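Malyl-CoA lyase/beta-methylmalyl-CoA lyase (Methylobacterium extorquens, PDB 5UGR) belongs to the HpcH/HpaI aldolase/citrate lyase family of TIM-barrel enzymes, carrying a magnesium ion in a six-chain assembly. Local coordinates at residues 61-66 / 71-76; 92-97 / 121-126; 111-116 / 135-140; 239-244 / 251-256; 276-281 / 312-317. All coordinates share one frame; numbering follows the deposited sequence.

Contact 1: 61-66 / 71-76; sequences QALNDL and KTMMIR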
# COMPACT_ATOMS: atom_id res chain seq x y z
N GLN A 61 43.94 -2.94 2.79
CA GLN A 61 45.23 -3.60 2.53
C GLN A 61 44.99 -5.10 2.25
O GLN A 61 45.53 -5.66 1.26
CB GLN A 61 46.22 -3.36 3.71
CG GLN A 61 47.40 -4.33 3.70
CD GLN A 61 48.51 -3.98 4.66
OE1 GLN A 61 49.63 -3.88 4.24
NE2 GLN A 61 48.20 -3.83 5.95
N ALA A 62 44.11 -5.73 3.08
CA ALA A 62 43.90 -7.16 2.92
C ALA A 62 43.22 -7.48 1.57
O ALA A 62 43.64 -8.42 0.86
CB ALA A 62 43.04 -7.70 4.07
N LEU A 63 42.21 -6.70 1.19
CA LEU A 63 41.56 -6.94 -0.08
C LEU A 63 42.45 -6.72 -1.28
O LEU A 63 42.32 -7.42 -2.28
CB LEU A 63 40.28 -6.07 -0.24
CG LEU A 63 39.09 -6.49 0.60
CD1 LEU A 63 38.09 -5.36 0.60
CD2 LEU A 63 38.50 -7.75 0.04
N ASN A 64 43.39 -5.78 -1.16
CA ASN A 64 44.28 -5.48 -2.26
C ASN A 64 45.50 -6.35 -2.36
O ASN A 64 46.03 -6.54 -3.48
CB ASN A 64 44.67 -4.03 -2.15
CG ASN A 64 43.56 -3.11 -2.61
OD1 ASN A 64 42.62 -3.51 -3.29
ND2 ASN A 64 43.67 -1.87 -2.25
N ASP A 65 45.96 -6.86 -1.22
CA ASP A 65 47.27 -7.58 -1.18
C ASP A 65 47.23 -9.13 -1.06
O ASP A 65 48.19 -9.80 -1.43
CB ASP A 65 48.10 -7.08 0.04
CG ASP A 65 48.50 -5.66 -0.05
OD1 ASP A 65 48.33 -5.03 -1.11
OD2 ASP A 65 49.01 -5.19 0.99
N LEU A 66 46.15 -9.65 -0.45
CA LEU A 66 46.16 -11.07 -0.12
C LEU A 66 45.55 -11.84 -1.28
O LEU A 66 44.86 -11.29 -2.14
CB LEU A 66 45.32 -11.32 1.15
CG LEU A 66 45.92 -10.74 2.43
CD1 LEU A 66 45.09 -11.03 3.67
CD2 LEU A 66 47.38 -11.17 2.65
N LYS A 71 37.14 -16.98 -3.88
CA LYS A 71 36.13 -16.75 -2.81
C LYS A 71 35.26 -15.55 -3.12
O LYS A 71 35.70 -14.59 -3.74
CB LYS A 71 36.82 -16.58 -1.45
CG LYS A 71 37.51 -17.88 -0.95
CD LYS A 71 38.22 -17.51 0.31
CE LYS A 71 38.90 -18.65 0.97
NZ LYS A 71 40.01 -19.14 0.13
N THR A 72 34.00 -15.61 -2.70
CA THR A 72 33.16 -14.41 -2.72
C THR A 72 33.58 -13.55 -1.52
O THR A 72 33.41 -13.96 -0.38
CB THR A 72 31.68 -14.75 -2.65
OG1 THR A 72 31.31 -15.57 -3.76
CG2 THR A 72 30.81 -13.52 -2.62
N MET A 73 34.10 -12.36 -1.81
CA MET A 73 34.67 -11.49 -0.78
C MET A 73 33.71 -10.35 -0.49
O MET A 73 33.25 -9.62 -1.39
CB MET A 73 36.04 -10.95 -1.23
CG MET A 73 37.11 -12.02 -1.29
SD MET A 73 37.32 -12.99 0.24
CE MET A 73 37.66 -11.68 1.43
N MET A 74 33.43 -10.19 0.81
CA MET A 74 32.43 -9.26 1.29
C MET A 74 32.98 -8.42 2.44
O MET A 74 33.93 -8.83 3.10
CB MET A 74 31.20 -10.09 1.75
CG MET A 74 29.91 -9.33 2.09
SD MET A 74 28.45 -10.39 1.90
CE MET A 74 28.77 -11.63 3.17
N ILE A 75 32.36 -7.27 2.69
CA ILE A 75 32.58 -6.55 3.94
C ILE A 75 31.23 -6.39 4.66
O ILE A 75 30.19 -6.19 4.00
CB ILE A 75 33.19 -5.16 3.72
CG1 ILE A 75 32.39 -4.28 2.71
CG2 ILE A 75 34.64 -5.27 3.31
CD1 ILE A 75 32.86 -2.87 2.44
N ARG A 76 31.28 -6.51 5.99
CA ARG A 76 30.12 -6.15 6.81
C ARG A 76 30.37 -4.71 7.28
O ARG A 76 31.27 -4.43 8.08
CB ARG A 76 29.83 -7.05 7.96
CG ARG A 76 28.59 -6.57 8.75
CD ARG A 76 28.06 -7.56 9.76
NE ARG A 76 29.02 -7.92 10.83
CZ ARG A 76 28.78 -8.81 11.78
NH1 ARG A 76 27.58 -9.41 11.83
NH2 ARG A 76 29.71 -9.21 12.65
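Leu63 reaches from the last turns of helix 52-65 to Met73 and Ile75 on strand 72-76, and its two methyl groups divide the work. With chi1 at -73° its CG stands opposite the carbonyl carbon, and the fork points at the strand. CD2 takes the Met73 side, lying 4.2 Å from Met73 CB. CD1 takes the Ile75 side and comes within 4.4 Å of Ile75 CG2, a loose van der Waals approach.

Met73 is folded rather than extended. Three successive turns of the same sense curl the thioether back, so that its terminal methyl CE returns to 4.3 Å from Leu63 CD2 while SD stays farther off. CB and CE thus both face one leucine methyl. In Ile75 the rarer chi1 of 53° wedges CG1 between the backbone N and the carbonyl carbon, while CG2 is the branch that faces Leu63. Its long branch runs on, extended, to Ile92 of the next helix.

All three side chains are buried. Leu41 of strand 38-42 also packs on Leu63, and Trp68 lies against Met73, whose backbone N is hydrogen-bonded to Asp100 OD2. Met74 points its CB away from the helix, into the barrel. Such apolar packing of a helix on the outer face of the following strand is typical of the beta-alpha-beta unit, here strand 38-42, helix 52-65 and strand 72-76 of the TIM barrel.

Contact 2: 92-97 / 121-126; sequences IVEACP and TQIEQA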
# COMPACT_ATOMS: atom_id res chain seq x y z
N ILE A 92 36.43 1.84 0.94
CA ILE A 92 36.70 0.49 0.46
C ILE A 92 36.26 0.30 -0.96
O ILE A 92 37.01 -0.31 -1.76
CB ILE A 92 36.16 -0.59 1.41
CG1 ILE A 92 36.76 -0.42 2.80
CG2 ILE A 92 36.37 -1.99 0.86
CD1 ILE A 92 36.08 -1.15 3.96
N VAL A 93 35.05 0.79 -1.33
CA VAL A 93 34.63 0.57 -2.69
C VAL A 93 35.55 1.36 -3.65
O VAL A 93 35.92 0.85 -4.73
CB VAL A 93 33.12 0.85 -2.93
CG1 VAL A 93 32.72 0.65 -4.37
CG2 VAL A 93 32.27 -0.04 -2.02
N GLU A 94 35.97 2.55 -3.26
CA GLU A 94 36.89 3.31 -4.13
C GLU A 94 38.19 2.56 -4.36
O GLU A 94 38.69 2.55 -5.48
CB GLU A 94 37.15 4.71 -3.57
CG GLU A 94 36.04 5.71 -3.80
CD GLU A 94 36.36 7.12 -3.32
OE1 GLU A 94 37.43 7.35 -2.71
OE2 GLU A 94 35.51 8.01 -3.60
N ALA A 95 38.72 1.95 -3.29
CA ALA A 95 40.10 1.42 -3.30
C ALA A 95 40.25 -0.03 -3.71
O ALA A 95 41.37 -0.45 -3.99
CB ALA A 95 40.75 1.63 -1.95
N CYS A 96 39.14 -0.79 -3.71
CA CYS A 96 39.27 -2.26 -3.70
C CYS A 96 38.42 -2.93 -4.75
O CYS A 96 37.32 -3.44 -4.46
CB CYS A 96 38.96 -2.82 -2.32
SG CYS A 96 39.89 -2.14 -0.94
N PRO A 97 38.90 -2.99 -6.01
CA PRO A 97 38.20 -3.74 -7.07
C PRO A 97 37.90 -5.22 -6.70
O PRO A 97 36.96 -5.79 -7.24
CB PRO A 97 39.18 -3.70 -8.26
CG PRO A 97 40.11 -2.60 -7.97
CD PRO A 97 40.10 -2.31 -6.52
N THR A 121 26.35 2.60 -6.14
CA THR A 121 26.26 2.85 -7.56
C THR A 121 27.12 4.05 -7.99
O THR A 121 27.83 4.00 -9.02
CB THR A 121 24.81 2.99 -8.05
OG1 THR A 121 24.10 1.79 -7.66
CG2 THR A 121 24.74 3.19 -9.55
N GLN A 122 27.00 5.15 -7.24
CA GLN A 122 27.75 6.38 -7.57
C GLN A 122 29.24 6.12 -7.55
O GLN A 122 29.97 6.58 -8.44
CB GLN A 122 27.39 7.51 -6.66
CG GLN A 122 25.95 7.98 -6.91
CD GLN A 122 25.53 9.10 -6.01
OE1 GLN A 122 26.36 9.66 -5.28
NE2 GLN A 122 24.22 9.40 -6.00
N ILE A 123 29.72 5.37 -6.57
CA ILE A 123 31.17 5.10 -6.50
C ILE A 123 31.58 4.24 -7.66
O ILE A 123 32.64 4.47 -8.31
CB ILE A 123 31.56 4.44 -5.16
CG1 ILE A 123 31.19 5.34 -3.98
CG2 ILE A 123 33.03 4.09 -5.14
CD1 ILE A 123 31.01 4.53 -2.69
N GLU A 124 30.76 3.23 -8.00
CA GLU A 124 31.07 2.40 -9.15
C GLU A 124 31.08 3.22 -10.49
O GLU A 124 31.90 2.95 -11.38
CB GLU A 124 30.08 1.20 -9.23
CG GLU A 124 30.30 0.16 -8.16
CD GLU A 124 29.44 -1.09 -8.33
OE1 GLU A 124 28.39 -1.05 -9.02
OE2 GLU A 124 29.88 -2.13 -7.77
N GLN A 125 30.14 4.15 -10.63
CA GLN A 125 30.12 5.05 -11.76
C GLN A 125 31.43 5.86 -11.81
O GLN A 125 32.00 6.01 -12.89
CB GLN A 125 28.95 6.00 -11.69
CG GLN A 125 27.59 5.35 -11.93
CD GLN A 125 26.42 6.32 -11.79
OE1 GLN A 125 25.56 6.50 -12.74
NE2 GLN A 125 26.34 6.88 -10.70
N ALA A 126 31.89 6.38 -10.67
CA ALA A 126 33.08 7.20 -10.66
C ALA A 126 34.30 6.36 -11.05
O ALA A 126 35.21 6.87 -11.73
CB ALA A 126 33.27 7.80 -9.28
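A 2.8 Å hydrogen bond from Gln125 N to Thr121 O holds the helical turn from which Ile123 reaches Val93 and Glu94. Ile123 meets both through one methyl, CG2, which lies anti to its own backbone N and faces helix 85-95. Val93 CG1 is 3.5 Å from Ile123 CG2, a close apolar contact in which the two branched side chains meet at a slant. Val93 likewise turns CG1 anti to its N (chi1 178°), putting that methyl on the side of the neighbouring helix. From the other residue, Glu94 CG lies 3.7 Å from Ile123 CG2, and the glutamate chain passes it at about a right angle.

The two segments belong to helices 85-95 and 110-127, successive outer helices of the TIM barrel, packed here away from the sheet. Beyond CG, Glu94 runs extended out of the apolar patch, and its OE2 is hydrogen-bonded to Tyr86 OH of the second subunit. The same Tyr86 packs on Ile123, so one aromatic residue of that subunit serves both sides of the seam. Within the chain, Arg129 NH2 is hydrogen-bonded to Val93 O near the helix end, and Ile133 lies against the Val93 side chain.

Contact 3: 111-116 / 135-140; sequences ADVYAI and FEVLIE. With MG (magnesium ion), chain B.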
# COMPACT_ATOMS: atom_id res chain seq x y z
N ALA A 111 14.05 0.83 2.21
CA ALA A 111 14.79 2.06 1.90
C ALA A 111 16.20 2.03 2.49
O ALA A 111 17.10 2.76 1.98
CB ALA A 111 14.04 3.30 2.39
N ASP A 112 16.45 1.21 3.53
CA ASP A 112 17.83 1.05 4.02
C ASP A 112 18.71 0.52 2.88
O ASP A 112 19.87 0.97 2.68
CB ASP A 112 17.88 0.06 5.21
CG ASP A 112 17.30 0.62 6.52
OD1 ASP A 112 17.44 1.83 6.76
OD2 ASP A 112 16.78 -0.26 7.27
N VAL A 113 18.20 -0.45 2.16
CA VAL A 113 18.95 -1.08 1.07
C VAL A 113 19.10 -0.11 -0.10
O VAL A 113 20.19 0.00 -0.69
CB VAL A 113 18.33 -2.40 0.65
CG1 VAL A 113 19.20 -3.10 -0.41
CG2 VAL A 113 18.15 -3.33 1.82
N TYR A 114 18.03 0.59 -0.44
CA TYR A 114 18.06 1.63 -1.46
C TYR A 114 19.19 2.61 -1.19
O TYR A 114 19.92 3.02 -2.11
CB TYR A 114 16.70 2.29 -1.58
CG TYR A 114 16.39 3.19 -2.73
CD1 TYR A 114 16.84 4.51 -2.77
CD2 TYR A 114 15.63 2.72 -3.83
CE1 TYR A 114 16.45 5.40 -3.79
CE2 TYR A 114 15.26 3.58 -4.84
CZ TYR A 114 15.64 4.91 -4.83
OH TYR A 114 15.25 5.74 -5.85
N ALA A 115 19.30 3.04 0.06
CA ALA A 115 20.34 4.02 0.40
C ALA A 115 21.73 3.54 0.06
O ALA A 115 22.54 4.35 -0.44
CB ALA A 115 20.22 4.42 1.86
N ILE A 116 22.01 2.28 0.39
CA ILE A 116 23.34 1.72 0.10
C ILE A 116 23.51 1.53 -1.40
O ILE A 116 24.62 1.67 -1.94
CB ILE A 116 23.60 0.44 0.91
CG1 ILE A 116 23.30 0.68 2.39
CG2 ILE A 116 25.04 -0.05 0.72
CD1 ILE A 116 23.87 1.89 3.03
N PHE A 135 24.65 -7.38 -2.95
CA PHE A 135 24.31 -7.16 -1.56
C PHE A 135 23.83 -8.45 -0.87
O PHE A 135 23.05 -9.28 -1.44
CB PHE A 135 23.22 -6.12 -1.37
CG PHE A 135 23.57 -4.70 -1.76
CD1 PHE A 135 24.89 -4.23 -1.83
CD2 PHE A 135 22.57 -3.78 -1.94
CE1 PHE A 135 25.15 -2.91 -2.10
CE2 PHE A 135 22.85 -2.44 -2.19
CZ PHE A 135 24.17 -2.01 -2.29
N GLU A 136 24.20 -8.57 0.39
CA GLU A 136 23.58 -9.51 1.33
C GLU A 136 23.03 -8.62 2.45
O GLU A 136 23.64 -7.63 2.84
CB GLU A 136 24.60 -10.49 1.90
CG GLU A 136 24.05 -11.49 2.91
CD GLU A 136 25.18 -12.47 3.37
OE1 GLU A 136 25.84 -13.06 2.46
OE2 GLU A 136 25.39 -12.58 4.63
N VAL A 137 21.85 -8.97 2.97
CA VAL A 137 21.27 -8.27 4.11
C VAL A 137 21.19 -9.17 5.30
O VAL A 137 20.86 -10.34 5.20
CB VAL A 137 19.91 -7.66 3.77
CG1 VAL A 137 20.01 -6.57 2.74
CG2 VAL A 137 18.93 -8.67 3.46
N LEU A 138 21.48 -8.60 6.45
CA LEU A 138 21.27 -9.26 7.73
C LEU A 138 19.89 -8.93 8.27
O LEU A 138 19.54 -7.72 8.43
CB LEU A 138 22.33 -8.83 8.73
CG LEU A 138 23.41 -9.85 9.01
CD1 LEU A 138 24.70 -9.20 9.46
CD2 LEU A 138 22.94 -10.89 9.99
N ILE A 139 19.09 -9.98 8.50
CA ILE A 139 17.80 -9.87 9.20
C ILE A 139 18.13 -10.33 10.62
O ILE A 139 18.30 -11.54 10.90
CB ILE A 139 16.73 -10.72 8.51
CG1 ILE A 139 16.58 -10.33 7.04
CG2 ILE A 139 15.41 -10.60 9.27
CD1 ILE A 139 16.11 -8.95 6.78
N GLU A 140 18.30 -9.34 11.50
CA GLU A 140 18.86 -9.57 12.84
C GLU A 140 18.16 -8.70 13.88
O GLU A 140 18.69 -8.50 14.96
CB GLU A 140 20.37 -9.34 12.86
CG GLU A 140 20.81 -7.91 12.53
CD GLU A 140 22.31 -7.68 12.63
OE1 GLU A 140 22.84 -8.05 13.70
OE2 GLU A 140 22.89 -7.13 11.68
MG MG B . 24.70 -7.93 14.46
O HOH W 1 25.43 -7.47 12.59
O HOH W 2 25.00 -9.94 14.07
O HOH W 3 24.58 -5.85 14.86
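Phe135 brings its ring up to Val113 and Ile116, joining strand 134-139 to helix 110-127 within the beta-alpha-beta unit that starts at strand 101-104 of the TIM barrel. The helix runs largely against the strand, at 145° between their N-to-C directions.

From CB, which points to the helix, Phe135 carries CG opposite the carbonyl carbon (chi1 -66°), and the ring extends toward the helical turn of Val113 and Ile116. One side of the ring serves Val113: CD2 is 3.8 Å from Val113 CG1, and the next carbon, CE2, lies 3.9 Å from Val113 O. The tip belongs to Ile116, with CZ 3.7 Å from Ile116 CG2. On the far side Phe135 CE1 still stands 4.0 Å from Ile116 CG2. Both aliphatic groups approach the ring at a slant. Ile116 presents CG2 while its longer branch leads away from the strand.

Val113 works with both of its methyls: CG1 goes to the ring, whereas CG2 meets Val137 CG1 at 3.8 Å, the two valines crossing at about a right angle. Ile104 and Leu158 of the neighbouring strands pack on Phe135 as well, and the four touching residues are all buried.

Just past the strand's end, Glu140 binds the magnesium ion through OE1 at 2.0 Å, and Asp45, Asp167 and three waters bring the ligands to six. The other carboxylate oxygen is held twice: Lys106 N hydrogen-bonds to it, and a metal-bound water donates a hydrogen bond to Glu140 OE2 at 2.7 Å.

Contact 4: 239-244 / 251-256; sequences TSAARR and EGKWAI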
# COMPACT_ATOMS: atom_id res chain seq x y z
N THR A 239 26.17 -29.18 13.72
CA THR A 239 25.72 -30.00 12.61
C THR A 239 24.20 -30.20 12.67
O THR A 239 23.51 -30.14 11.65
CB THR A 239 26.45 -31.34 12.59
OG1 THR A 239 27.84 -31.08 12.31
CG2 THR A 239 25.93 -32.25 11.52
N SER A 240 23.65 -30.40 13.88
CA SER A 240 22.21 -30.50 14.02
C SER A 240 21.51 -29.22 13.55
O SER A 240 20.54 -29.26 12.78
CB SER A 240 21.81 -30.82 15.47
OG SER A 240 20.43 -30.64 15.68
N ALA A 241 21.99 -28.07 14.00
CA ALA A 241 21.40 -26.80 13.60
C ALA A 241 21.48 -26.60 12.08
O ALA A 241 20.52 -26.13 11.44
CB ALA A 241 22.11 -25.64 14.29
N ALA A 242 22.65 -26.93 11.51
CA ALA A 242 22.85 -26.81 10.06
C ALA A 242 21.92 -27.74 9.29
O ALA A 242 21.32 -27.28 8.30
CB ALA A 242 24.30 -27.09 9.72
N ARG A 243 21.85 -29.02 9.68
CA ARG A 243 20.99 -29.93 8.97
C ARG A 243 19.53 -29.56 9.10
O ARG A 243 18.75 -29.79 8.17
CB ARG A 243 21.24 -31.36 9.43
CG ARG A 243 22.57 -31.92 8.92
CD ARG A 243 22.89 -33.30 9.54
NE ARG A 243 24.05 -33.87 8.87
CZ ARG A 243 24.80 -34.87 9.35
NH1 ARG A 243 25.84 -35.25 8.61
NH2 ARG A 243 24.53 -35.48 10.51
N ARG A 244 19.14 -28.98 10.23
CA ARG A 244 17.75 -28.59 10.44
C ARG A 244 17.37 -27.45 9.46
O ARG A 244 16.36 -27.54 8.73
CB ARG A 244 17.49 -28.18 11.90
CG ARG A 244 16.11 -27.66 12.12
CD ARG A 244 15.70 -27.41 13.57
NE ARG A 244 16.46 -26.36 14.23
CZ ARG A 244 17.50 -26.54 15.04
NH1 ARG A 244 17.96 -27.75 15.37
NH2 ARG A 244 18.08 -25.49 15.57
N GLU A 251 20.57 -22.54 2.26
CA GLU A 251 21.66 -22.84 1.34
C GLU A 251 23.03 -22.81 1.96
O GLU A 251 23.97 -23.30 1.33
CB GLU A 251 21.57 -21.74 0.23
CG GLU A 251 22.43 -21.88 -0.89
CD GLU A 251 21.92 -21.06 -2.05
OE1 GLU A 251 22.83 -20.79 -2.84
OE2 GLU A 251 20.66 -20.84 -2.12
N GLY A 252 23.16 -22.21 3.16
CA GLY A 252 24.46 -22.16 3.83
C GLY A 252 24.34 -21.62 5.22
O GLY A 252 23.23 -21.29 5.69
N LYS A 253 25.49 -21.58 5.92
CA LYS A 253 25.53 -21.15 7.32
C LYS A 253 26.86 -20.48 7.61
O LYS A 253 27.93 -20.79 7.00
CB LYS A 253 25.32 -22.32 8.28
CG LYS A 253 25.16 -21.98 9.76
CD LYS A 253 24.72 -23.15 10.60
CE LYS A 253 24.68 -22.85 12.08
NZ LYS A 253 23.81 -21.68 12.36
N TRP A 254 26.79 -19.54 8.58
CA TRP A 254 28.00 -18.89 9.01
C TRP A 254 28.95 -19.86 9.74
O TRP A 254 28.53 -20.75 10.45
CB TRP A 254 27.72 -17.72 9.95
CG TRP A 254 27.06 -16.55 9.30
CD1 TRP A 254 26.30 -16.51 8.15
CD2 TRP A 254 27.04 -15.24 9.85
NE1 TRP A 254 25.84 -15.23 7.94
CE2 TRP A 254 26.27 -14.42 8.97
CE3 TRP A 254 27.58 -14.67 10.98
CZ2 TRP A 254 26.05 -13.08 9.23
CZ3 TRP A 254 27.38 -13.36 11.25
CH2 TRP A 254 26.60 -12.56 10.39
N ALA A 255 30.23 -19.54 9.59
CA ALA A 255 31.31 -20.07 10.40
C ALA A 255 31.95 -18.88 11.14
O ALA A 255 32.39 -17.91 10.51
CB ALA A 255 32.33 -20.82 9.56
N ILE A 256 31.99 -18.97 12.44
CA ILE A 256 32.65 -17.95 13.26
C ILE A 256 33.84 -18.53 14.00
O ILE A 256 34.47 -17.84 14.82
CB ILE A 256 31.68 -17.18 14.19
CG1 ILE A 256 30.98 -18.08 15.18
CG2 ILE A 256 30.65 -16.36 13.41
CD1 ILE A 256 30.34 -17.29 16.32
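Lys253 places its CG trans to the backbone N (chi1 -172°) and stays extended through CD and CE, which lays a straight methylene chain along the turn of helix holding Ala241 and Ala242. Helix and strand are consecutive parts of a beta-alpha-beta unit, strand 223-226, helix 235-248 and strand 252-255, the last of the TIM barrel. Strand 252-255 closes the barrel: Gly252 and Trp254 are bonded through their backbones to Asp226 on one side, while Lys253 joins Arg15 and Glu17 on the other.

The small alanines let the helix come near, with 6.8 Å between Ala242 CA and Lys253 CA. Lys253 CD is the meeting point, 4.1 Å from Ala242 CB and equally 4.1 Å from Ala242 CA, so the aliphatic chain brushes both backbone and methyl of one residue. The contact is light, burying 90 Å² in all.

Only beyond CE does the lysine bend, through a chi4 of 56°. That final turn takes the ammonium group to Asp226 OD2, in a salt bridge, and to Gly227 O, in a hydrogen bond, which together probably compensate the charge of this buried lysine. Phe229 and Phe268 also pack on the lysine. Just before the bend, Lys253 CE stands 4.4 Å from Ala241 CB.

Contact 5: 276-281 / 312-317; sequences TKARRI and EALIQK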
# COMPACT_ATOMS: atom_id res chain seq x y z
N THR A 276 21.50 -34.41 -10.13
CA THR A 276 21.07 -35.21 -11.28
C THR A 276 19.71 -34.79 -11.84
O THR A 276 19.60 -34.57 -13.08
CB THR A 276 21.12 -36.69 -10.95
OG1 THR A 276 22.51 -37.01 -10.75
CG2 THR A 276 20.48 -37.55 -12.06
N LYS A 277 18.74 -34.55 -10.96
CA LYS A 277 17.43 -34.07 -11.42
C LYS A 277 17.52 -32.75 -12.15
O LYS A 277 16.86 -32.55 -13.20
CB LYS A 277 16.43 -33.95 -10.28
CG LYS A 277 15.08 -33.38 -10.69
CD LYS A 277 14.00 -33.44 -9.62
CE LYS A 277 12.64 -33.49 -10.34
NZ LYS A 277 11.47 -33.37 -9.43
N ALA A 278 18.29 -31.82 -11.59
CA ALA A 278 18.53 -30.55 -12.26
C ALA A 278 19.19 -30.73 -13.65
O ALA A 278 18.77 -30.08 -14.63
CB ALA A 278 19.32 -29.55 -11.38
N ARG A 279 20.18 -31.62 -13.74
CA ARG A 279 20.84 -31.88 -15.04
C ARG A 279 19.87 -32.46 -16.05
O ARG A 279 19.89 -32.09 -17.23
CB ARG A 279 22.07 -32.79 -14.91
CG ARG A 279 23.19 -32.12 -14.10
CD ARG A 279 24.58 -32.53 -14.50
NE ARG A 279 25.59 -32.08 -13.56
CZ ARG A 279 26.29 -30.93 -13.62
NH1 ARG A 279 26.12 -30.01 -14.60
NH2 ARG A 279 27.19 -30.71 -12.66
N ARG A 280 18.96 -33.27 -15.57
CA ARG A 280 17.98 -33.88 -16.46
C ARG A 280 16.93 -32.90 -16.92
O ARG A 280 16.42 -33.00 -18.03
CB ARG A 280 17.30 -35.06 -15.77
CG ARG A 280 18.30 -36.20 -15.55
CD ARG A 280 17.63 -37.42 -14.96
NE ARG A 280 16.74 -38.06 -15.92
CZ ARG A 280 15.44 -38.35 -15.69
NH1 ARG A 280 14.89 -38.16 -14.53
NH2 ARG A 280 14.68 -38.87 -16.65
N ILE A 281 16.62 -31.93 -16.06
CA ILE A 281 15.77 -30.82 -16.46
C ILE A 281 16.43 -30.04 -17.62
O ILE A 281 15.76 -29.71 -18.59
CB ILE A 281 15.39 -29.93 -15.27
CG1 ILE A 281 14.36 -30.64 -14.38
CG2 ILE A 281 14.84 -28.61 -15.73
CD1 ILE A 281 14.13 -30.00 -13.00
N GLU A 312 18.64 -24.31 -13.18
CA GLU A 312 19.81 -23.60 -13.68
C GLU A 312 20.68 -23.08 -12.52
O GLU A 312 21.91 -23.20 -12.56
CB GLU A 312 19.40 -22.44 -14.59
CG GLU A 312 18.82 -22.87 -15.92
CD GLU A 312 18.25 -21.76 -16.77
OE1 GLU A 312 17.78 -20.75 -16.18
OE2 GLU A 312 18.22 -21.94 -18.01
N ALA A 313 20.03 -22.55 -11.47
CA ALA A 313 20.76 -22.02 -10.30
C ALA A 313 21.50 -23.15 -9.56
O ALA A 313 22.72 -23.00 -9.20
CB ALA A 313 19.81 -21.26 -9.36
N LEU A 314 20.82 -24.28 -9.38
CA LEU A 314 21.45 -25.40 -8.67
C LEU A 314 22.67 -25.92 -9.43
O LEU A 314 23.69 -26.27 -8.81
CB LEU A 314 20.48 -26.53 -8.40
CG LEU A 314 21.06 -27.72 -7.62
CD1 LEU A 314 21.56 -27.27 -6.26
CD2 LEU A 314 19.97 -28.77 -7.50
N ILE A 315 22.57 -26.00 -10.75
CA ILE A 315 23.69 -26.46 -11.56
C ILE A 315 24.87 -25.52 -11.50
O ILE A 315 26.03 -25.96 -11.45
CB ILE A 315 23.28 -26.77 -12.98
CG1 ILE A 315 22.37 -28.01 -13.02
CG2 ILE A 315 24.50 -27.01 -13.87
CD1 ILE A 315 22.81 -29.22 -12.19
N GLN A 316 24.61 -24.22 -11.50
CA GLN A 316 25.72 -23.28 -11.42
C GLN A 316 26.51 -23.49 -10.12
O GLN A 316 27.73 -23.40 -10.09
CB GLN A 316 25.25 -21.80 -11.57
CG GLN A 316 24.84 -21.38 -13.01
CD GLN A 316 25.93 -21.52 -14.08
OE1 GLN A 316 25.68 -22.10 -15.14
NE2 GLN A 316 27.13 -20.98 -13.82
N LYS A 317 25.78 -23.73 -9.05
CA LYS A 317 26.34 -24.08 -7.74
C LYS A 317 27.12 -25.42 -7.69
O LYS A 317 28.25 -25.49 -7.15
CB LYS A 317 25.23 -24.00 -6.65
CG LYS A 317 24.92 -22.60 -6.08
CD LYS A 317 23.92 -21.75 -6.89
CE LYS A 317 22.73 -21.21 -6.11
NZ LYS A 317 22.94 -19.90 -5.39
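Ala278 and Arg279 of helix 272-291 receive Ile315 of helix 305-322 in a plain helix-helix packing, formed by the two C-terminal helices that flank the small antiparallel hairpin of strands 296-298 and 301-303. The axes of the two segments pass 9.0 Å apart and are inclined at 121° between their N-to-C directions.

The apolar part centres on the Ala278 methyl, which points toward the opposing helix. Ile315 CD1 lies 3.6 Å from Ala278 CB, and Ile315 CG1 follows at 3.8 Å, so two successive carbons of the isoleucine's long branch lie against the alanine methyl. With chi1 at -68° this branch is directed opposite its carbonyl carbon. Leu314 also faces Ala278, though it was modelled in two conformers and that contact is less certain. Ala311 and Leu282, next to the segments, extend the same buried layer.

A second kind of contact sets an alkyl group against a charged, flat one. Arg279 bends at chi2 and its side chain crosses that of Ile315 at a slant. Its methylene CG is 3.5 Å from Ile315 CD1, and the same methyl sits over one face of the guanidinium, 4.0 Å above the plane and displaced from the centre of the group.

The ionic part lies one helical turn beyond: Arg279 NH2 forms a salt bridge with Asp319 OD1. Because Ile315 and Asp319 are four residues apart on helix 305-322, the arginine can run over the isoleucine to reach the carboxylate. Its other terminal nitrogen, Arg279 NH1, rests 3.5 Å from Ile315 CG2.

Contacts 1, 3 and 4 tie outer helices to strands of the same barrel, and their inward residues meet inside it: Arg76 NH1 lies 3.6 Å from Trp254 CH2, and Leu138 CD2 is 3.9 Å from Trp254 CZ2. Contact 3 carries the magnesium ligand Glu140, whereas the side chains of Ile75 in contact 1 and Lys253 in contact 4 remain about 14 Å from a bound magnesium ion. Contact 2 continues contact 1 outward, with Leu63 CD1 3.8 Å from Ile92 CG2. It shares helix 110-127 with contact 3, and both touch the second subunit. Contact 5, beyond the barrel, is joined to contact 4 by a 2.7 Å salt bridge between Lys317 NZ and Glu251 OE1.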